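Local coordinates for protein uncharacterized metal-dependent hydrolase (Pyrococcus horikoshii, PDB 3IGH) that is of unknown substrate but, as a member of the amidohydrolase family, probably hydrolyses carbon-nitrogen bonds other than peptide bonds with the help of a metal, at residues A[309-313]-A[327-333]; A[240-244]-A[303-309]. One frame throughout, in Å; residues are numbered along the deposited sequence. Where two conformers were deposited one is given.

Contact 1: residues A[309-313]-A[327-333]; sequences LDVAI and VFETTGF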
loop_
_atom_site.group_PDB
_atom_site.type_symbol
_atom_site.label_atom_id
_atom_site.label_comp_id
_atom_site.label_asym_id
_atom_site.label_seq_id
_atom_site.Cartn_x
_atom_site.Cartn_y
_atom_site.Cartn_z
ATOM N N LEU A 309 4.701 -12.420 0.392
ATOM C CA LEU A 309 5.514 -11.770 1.420
ATOM C C LEU A 309 6.826 -12.498 1.645
ATOM O O LEU A 309 6.900 -13.730 1.510
ATOM C CB LEU A 309 4.733 -11.674 2.737
ATOM C CG LEU A 309 3.607 -10.642 2.791
ATOM C CD1 LEU A 309 2.699 -10.945 3.954
ATOM C CD2 LEU A 309 4.155 -9.206 2.887
ATOM N N ASP A 310 7.862 -11.733 1.994
ATOM C CA ASP A 310 9.160 -12.312 2.342
ATOM C C ASP A 310 9.072 -13.011 3.704
ATOM O O ASP A 310 8.136 -12.802 4.477
ATOM C CB ASP A 310 10.249 -11.227 2.370
ATOM C CG ASP A 310 11.666 -11.796 2.291
ATOM O OD1 ASP A 310 11.838 -12.989 1.965
ATOM O OD2 ASP A 310 12.628 -11.040 2.561
ATOM N N VAL A 311 10.027 -13.882 3.979
ATOM C CA VAL A 311 10.072 -14.592 5.247
ATOM C C VAL A 311 11.502 -14.495 5.798
ATOM O O VAL A 311 12.463 -14.943 5.155
ATOM C CB VAL A 311 9.658 -16.080 5.065
ATOM C CG1 VAL A 311 9.693 -16.812 6.410
ATOM C CG2 VAL A 311 8.261 -16.176 4.403
ATOM N N ALA A 312 11.625 -13.899 6.979
ATOM C CA ALA A 312 12.905 -13.771 7.663
ATOM C C ALA A 312 12.895 -14.631 8.903
ATOM O O ALA A 312 11.973 -14.557 9.712
ATOM C CB ALA A 312 13.191 -12.305 8.042
ATOM N N ILE A 313 13.927 -15.457 9.043
ATOM C CA ILE A 313 14.034 -16.338 10.194
ATOM C C ILE A 313 15.309 -16.048 10.998
ATOM O O ILE A 313 16.419 -16.159 10.482
ATOM C CB ILE A 313 14.009 -17.838 9.783
ATOM C CG1 ILE A 313 12.782 -18.138 8.892
ATOM C CG2 ILE A 313 13.991 -18.706 11.033
ATOM C CD1 ILE A 313 12.598 -19.625 8.514
ATOM N N VAL A 327 13.253 -25.346 6.784
ATOM C CA VAL A 327 12.027 -24.615 6.451
ATOM C C VAL A 327 12.085 -24.097 5.013
ATOM O O VAL A 327 11.155 -24.316 4.226
ATOM C CB VAL A 327 11.750 -23.467 7.465
ATOM C CG1 VAL A 327 10.517 -22.663 7.076
ATOM C CG2 VAL A 327 11.554 -24.045 8.857
ATOM N N PHE A 328 13.199 -23.454 4.658
ATOM C CA PHE A 328 13.377 -22.919 3.313
ATOM C C PHE A 328 13.492 -24.006 2.222
ATOM O O PHE A 328 13.005 -23.823 1.095
ATOM C CB PHE A 328 14.546 -21.907 3.274
ATOM C CG PHE A 328 14.257 -20.616 4.039
ATOM C CD1 PHE A 328 12.969 -20.090 4.093
ATOM C CD2 PHE A 328 15.283 -19.926 4.683
ATOM C CE1 PHE A 328 12.699 -18.903 4.783
ATOM C CE2 PHE A 328 15.026 -18.741 5.379
ATOM C CZ PHE A 328 13.742 -18.228 5.429
ATOM N N GLU A 329 14.081 -25.146 2.571
ATOM C CA GLU A 329 14.180 -26.251 1.630
ATOM C C GLU A 329 12.801 -26.827 1.315
ATOM O O GLU A 329 12.453 -26.974 0.141
ATOM C CB GLU A 329 15.101 -27.351 2.153
ATOM C CG GLU A 329 15.316 -28.476 1.150
ATOM C CD GLU A 329 15.656 -29.809 1.805
ATOM O OE1 GLU A 329 15.752 -30.808 1.066
ATOM O OE2 GLU A 329 15.830 -29.867 3.045
ATOM N N THR A 330 12.008 -27.092 2.356
ATOM C CA THR A 330 10.684 -27.714 2.246
ATOM C C THR A 330 9.676 -26.835 1.487
ATOM O O THR A 330 8.833 -27.323 0.732
ATOM C CB THR A 330 10.141 -28.051 3.665
ATOM O OG1 THR A 330 11.053 -28.934 4.332
ATOM C CG2 THR A 330 8.780 -28.705 3.613
ATOM N N THR A 331 9.759 -25.526 1.716
ATOM C CA THR A 331 8.823 -24.601 1.095
ATOM C C THR A 331 9.290 -24.211 -0.303
ATOM O O THR A 331 8.530 -23.626 -1.077
ATOM C CB THR A 331 8.610 -23.344 1.959
ATOM O OG1 THR A 331 9.878 -22.726 2.240
ATOM C CG2 THR A 331 7.918 -23.711 3.257
ATOM N N GLY A 332 10.540 -24.551 -0.616
ATOM C CA GLY A 332 11.183 -24.158 -1.862
ATOM C C GLY A 332 11.348 -22.658 -2.017
ATOM O O GLY A 332 11.403 -22.158 -3.131
ATOM N N PHE A 333 11.421 -21.936 -0.899
ATOM C CA PHE A 333 11.544 -20.484 -0.954
ATOM C C PHE A 333 12.915 -20.028 -0.466
ATOM O O PHE A 333 13.278 -20.312 0.672
ATOM C CB PHE A 333 10.422 -19.802 -0.155
ATOM C CG PHE A 333 10.588 -18.307 -0.028
ATOM C CD1 PHE A 333 10.522 -17.490 -1.154
ATOM C CD2 PHE A 333 10.808 -17.719 1.219
ATOM C CE1 PHE A 333 10.687 -16.108 -1.051
ATOM C CE2 PHE A 333 10.949 -16.328 1.338
ATOM C CZ PHE A 333 10.900 -15.528 0.198
#
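Ile313 reaches out from its strand and lays CD1 over one face of the Phe328 ring sent back from the helix, joining the two elements of a beta-alpha-beta unit of the amidohydrolase TIM barrel. That methyl lies 4.0 Å from the centroid of the Phe328 ring, a CH-pi contact for which a long branched side chain is well suited. CG1 of Ile313 stands anti to the carbonyl carbon (chi1 -52°) and the chain runs on extended to CD1, which also reaches Val327 CG1, at 4.0 Å. Val311, on the same side of the strand, runs its CG1 alongside CE1 of the Phe328 ring at 4.0 Å, while its CB lies 4.0 Å from Phe333 CE2. Phe333 follows Gly332, whose positive phi suits glycine as the C-prime residue of the Schellman motif ending helix 318-331, and the turn brings its ring back against the strand. The carboxylate of Asp310 stands almost upright to that ring, their planes 82° apart. It is buried but satisfied by Tyr234 through OD2 and a salt bridge to Arg357 through OD1. That same OD1 lies in the Phe333 ring plane, at its edge, 3.2 Å from CZ.

Contact 2: residues A[240-244]-A[303-309]; sequences LDKLE and KARSLGL. With SO4 (sulfate ion), chain C; SO4 (sulfate ion), chain S; SO4 (sulfate ion), chain R.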
loop_
_atom_site.group_PDB
_atom_site.type_symbol
_atom_site.label_atom_id
_atom_site.label_comp_id
_atom_site.label_asym_id
_atom_site.label_seq_id
_atom_site.Cartn_x
_atom_site.Cartn_y
_atom_site.Cartn_z
ATOM N N LEU A 240 0.509 -10.875 10.694
ATOM C CA LEU A 240 0.335 -11.569 9.420
ATOM C C LEU A 240 -1.088 -12.144 9.291
ATOM O O LEU A 240 -1.709 -12.034 8.226
ATOM C CB LEU A 240 1.393 -12.669 9.241
ATOM C CG LEU A 240 1.220 -13.629 8.056
ATOM C CD1 LEU A 240 1.256 -12.858 6.730
ATOM C CD2 LEU A 240 2.285 -14.735 8.068
ATOM N N ASP A 241 -1.614 -12.710 10.380
ATOM C CA ASP A 241 -3.015 -13.194 10.393
ATOM C C ASP A 241 -4.010 -12.105 10.009
ATOM O O ASP A 241 -4.980 -12.357 9.296
ATOM C CB ASP A 241 -3.398 -13.743 11.770
ATOM C CG ASP A 241 -2.741 -15.075 12.076
ATOM O OD1 ASP A 241 -2.211 -15.713 11.140
ATOM O OD2 ASP A 241 -2.756 -15.482 13.258
ATOM N N LYS A 242 -3.764 -10.896 10.495
ATOM C CA LYS A 242 -4.633 -9.766 10.189
ATOM C C LYS A 242 -4.468 -9.271 8.752
ATOM O O LYS A 242 -5.447 -8.871 8.128
ATOM C CB LYS A 242 -4.415 -8.642 11.192
ATOM C CG LYS A 242 -4.819 -9.026 12.606
ATOM C CD LYS A 242 -4.899 -7.813 13.514
ATOM C CE LYS A 242 -5.479 -8.197 14.870
ATOM N NZ LYS A 242 -5.661 -7.019 15.762
ATOM N N LEU A 243 -3.244 -9.316 8.223
ATOM C CA LEU A 243 -3.019 -9.010 6.800
ATOM C C LEU A 243 -3.796 -9.967 5.917
ATOM O O LEU A 243 -4.471 -9.540 4.981
ATOM C CB LEU A 243 -1.534 -9.100 6.445
ATOM C CG LEU A 243 -0.584 -8.120 7.139
ATOM C CD1 LEU A 243 0.823 -8.289 6.575
ATOM C CD2 LEU A 243 -1.062 -6.681 6.992
ATOM N N GLU A 244 -3.686 -11.259 6.231
ATOM C CA GLU A 244 -4.384 -12.329 5.511
ATOM C C GLU A 244 -5.902 -12.127 5.473
ATOM O O GLU A 244 -6.536 -12.409 4.458
ATOM C CB GLU A 244 -3.999 -13.689 6.118
ATOM C CG GLU A 244 -5.035 -14.812 6.022
ATOM C CD GLU A 244 -4.900 -15.651 4.774
ATOM O OE1 GLU A 244 -5.080 -15.110 3.662
ATOM O OE2 GLU A 244 -4.630 -16.865 4.911
ATOM N N LYS A 303 1.781 -19.357 4.679
ATOM C CA LYS A 303 0.798 -18.286 4.788
ATOM C C LYS A 303 1.360 -16.993 4.174
ATOM O O LYS A 303 0.706 -16.333 3.353
ATOM C CB LYS A 303 0.434 -18.074 6.257
ATOM C CG LYS A 303 -0.665 -17.048 6.503
ATOM C CD LYS A 303 -0.887 -16.802 8.000
ATOM C CE LYS A 303 -1.448 -18.028 8.715
ATOM N NZ LYS A 303 -2.748 -18.454 8.124
ATOM N N ALA A 304 2.586 -16.642 4.566
ATOM C CA ALA A 304 3.272 -15.471 4.009
ATOM C C ALA A 304 3.473 -15.576 2.498
ATOM O O ALA A 304 3.226 -14.618 1.772
ATOM C CB ALA A 304 4.618 -15.278 4.695
ATOM N N ARG A 305 3.900 -16.748 2.026
ATOM C CA ARG A 305 4.176 -16.951 0.603
ATOM C C ARG A 305 2.913 -16.883 -0.258
ATOM O O ARG A 305 2.964 -16.443 -1.407
ATOM C CB ARG A 305 4.943 -18.262 0.372
ATOM C CG ARG A 305 6.412 -18.232 0.879
ATOM C CD ARG A 305 7.139 -16.982 0.387
ATOM N NE ARG A 305 7.245 -16.952 -1.081
ATOM C CZ ARG A 305 7.410 -15.851 -1.805
ATOM N NH1 ARG A 305 7.522 -15.945 -3.126
ATOM N NH2 ARG A 305 7.482 -14.658 -1.218
ATOM N N SER A 306 1.781 -17.269 0.324
ATOM C CA SER A 306 0.480 -17.147 -0.336
ATOM C C SER A 306 0.096 -15.677 -0.552
ATOM O O SER A 306 -0.790 -15.381 -1.347
ATOM C CB SER A 306 -0.618 -17.891 0.445
ATOM O OG SER A 306 -1.105 -17.139 1.553
ATOM N N LEU A 307 0.789 -14.772 0.141
ATOM C CA LEU A 307 0.575 -13.322 0.011
ATOM C C LEU A 307 1.751 -12.617 -0.653
ATOM O O LEU A 307 1.810 -11.386 -0.668
ATOM C CB LEU A 307 0.279 -12.704 1.389
ATOM C CG LEU A 307 -1.057 -13.074 2.041
ATOM C CD1 LEU A 307 -1.040 -12.741 3.534
ATOM C CD2 LEU A 307 -2.240 -12.389 1.339
ATOM N N GLY A 308 2.687 -13.399 -1.197
ATOM C CA GLY A 308 3.886 -12.861 -1.850
ATOM C C GLY A 308 4.822 -12.127 -0.900
ATOM O O GLY A 308 5.626 -11.299 -1.329
ATOM N N LEU A 309 4.701 -12.420 0.392
ATOM C CA LEU A 309 5.514 -11.770 1.420
ATOM C C LEU A 309 6.826 -12.498 1.645
ATOM O O LEU A 309 6.900 -13.730 1.510
ATOM C CB LEU A 309 4.733 -11.674 2.737
ATOM C CG LEU A 309 3.607 -10.642 2.791
ATOM C CD1 LEU A 309 2.699 -10.945 3.954
ATOM C CD2 LEU A 309 4.155 -9.206 2.887
HETATM S S SO4 C . 6.692 -19.621 -3.621
HETATM O O1 SO4 C . 7.658 -18.643 -4.121
HETATM O O2 SO4 C . 6.809 -19.723 -2.174
HETATM O O3 SO4 C . 5.337 -19.200 -3.963
HETATM O O4 SO4 C . 6.978 -20.915 -4.232
HETATM S S SO4 S . 7.211 -13.445 -5.604
HETATM O O1 SO4 S . 7.190 -12.356 -6.578
HETATM O O2 SO4 S . 7.500 -12.908 -4.282
HETATM O O3 SO4 S . 5.902 -14.103 -5.565
HETATM O O4 SO4 S . 8.249 -14.402 -5.980
HETATM S S SO4 R . -4.166 -21.032 9.426
HETATM O O1 SO4 R . -3.037 -20.900 10.345
HETATM O O2 SO4 R . -4.924 -22.236 9.754
HETATM O O3 SO4 R . -5.037 -19.868 9.555
HETATM O O4 SO4 R . -3.676 -21.126 8.053
#
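The carbonyl oxygen of Ala304, whose methyl packs on Leu240, takes two backbone N-H groups from opposite faces of its plane: Leu307 N at 2.9 Å from Ala304 O, and Leu309 N at 3.0 Å. The second, with Gly308 N bonded to Arg305 O, makes the Schellman motif that ends helix 294-305 of the TIM barrel; Gly308 is its C-prime residue, and the positive phi there favours glycine. This turn presents Leu307 and Leu309 to helix 237-246, the two joining Leu240 in a leucine cluster. With CG anti to its backbone N (chi1 171°), Leu240 divides its work between two methyls. CD1 slides alongside the leucine tips, 3.7 Å from Leu309 CD1, whereas CD2 rests on the aliphatic chain of Lys303, 3.8 Å from CD. Leu243 CD1 adds a looser touch on Leu309, and Val261 of strand 256-264 backs both Leu240 and Ala304. Toward the more exposed side, Lys303 bends at its last two torsions; NZ stays 4.1 Å from Asp241 OD1, too far for a salt bridge, and gives a weak hydrogen bond to O4 of the chain R sulfate. Arg305 does not touch residues 240-244. Its NH2 lies 2.9 Å from Leu309 O, well above the carbonyl plane, 65° out of it. By the guanidinium edge, NE and NH1 hold O2 and O1 of the chain C sulfate, and NH1 also gives weak bonds to the chain S sulfate. A lysine in its place would probably lose this paired grip and leave the Leu309 carbonyl without its side-chain donor, since one terminal amine cannot offer N-H groups along a flat edge. The bond from Arg305 NE to O2 of the chain C sulfate is 3.0 Å long and nearly straight, at 166°.

Leu309 belongs to both contacts: contact 2 uses its side chain at the end of helix 294-305, and contact 1 continues directly into strand 310-315. Their centres lie 13 Å apart. Across the join, Val311 CG2 packs 3.8 Å from Ala304 CB, and Phe333 packs over a face of the Arg305 guanidinium, CD1 3.3 Å from NE, while the sulfates sit at its edge. Helices 237-246, 294-305 and 318-331 are thus tied together around neighbouring strands. Both contacts lie near the beginning of strand 310-315, where helix 294-305 ends, whereas TIM-barrel active sites lie at the opposite, C-terminal ends of the strands. The sulfates, probably from the crystallisation liquor, therefore probably do not mark the catalytic site.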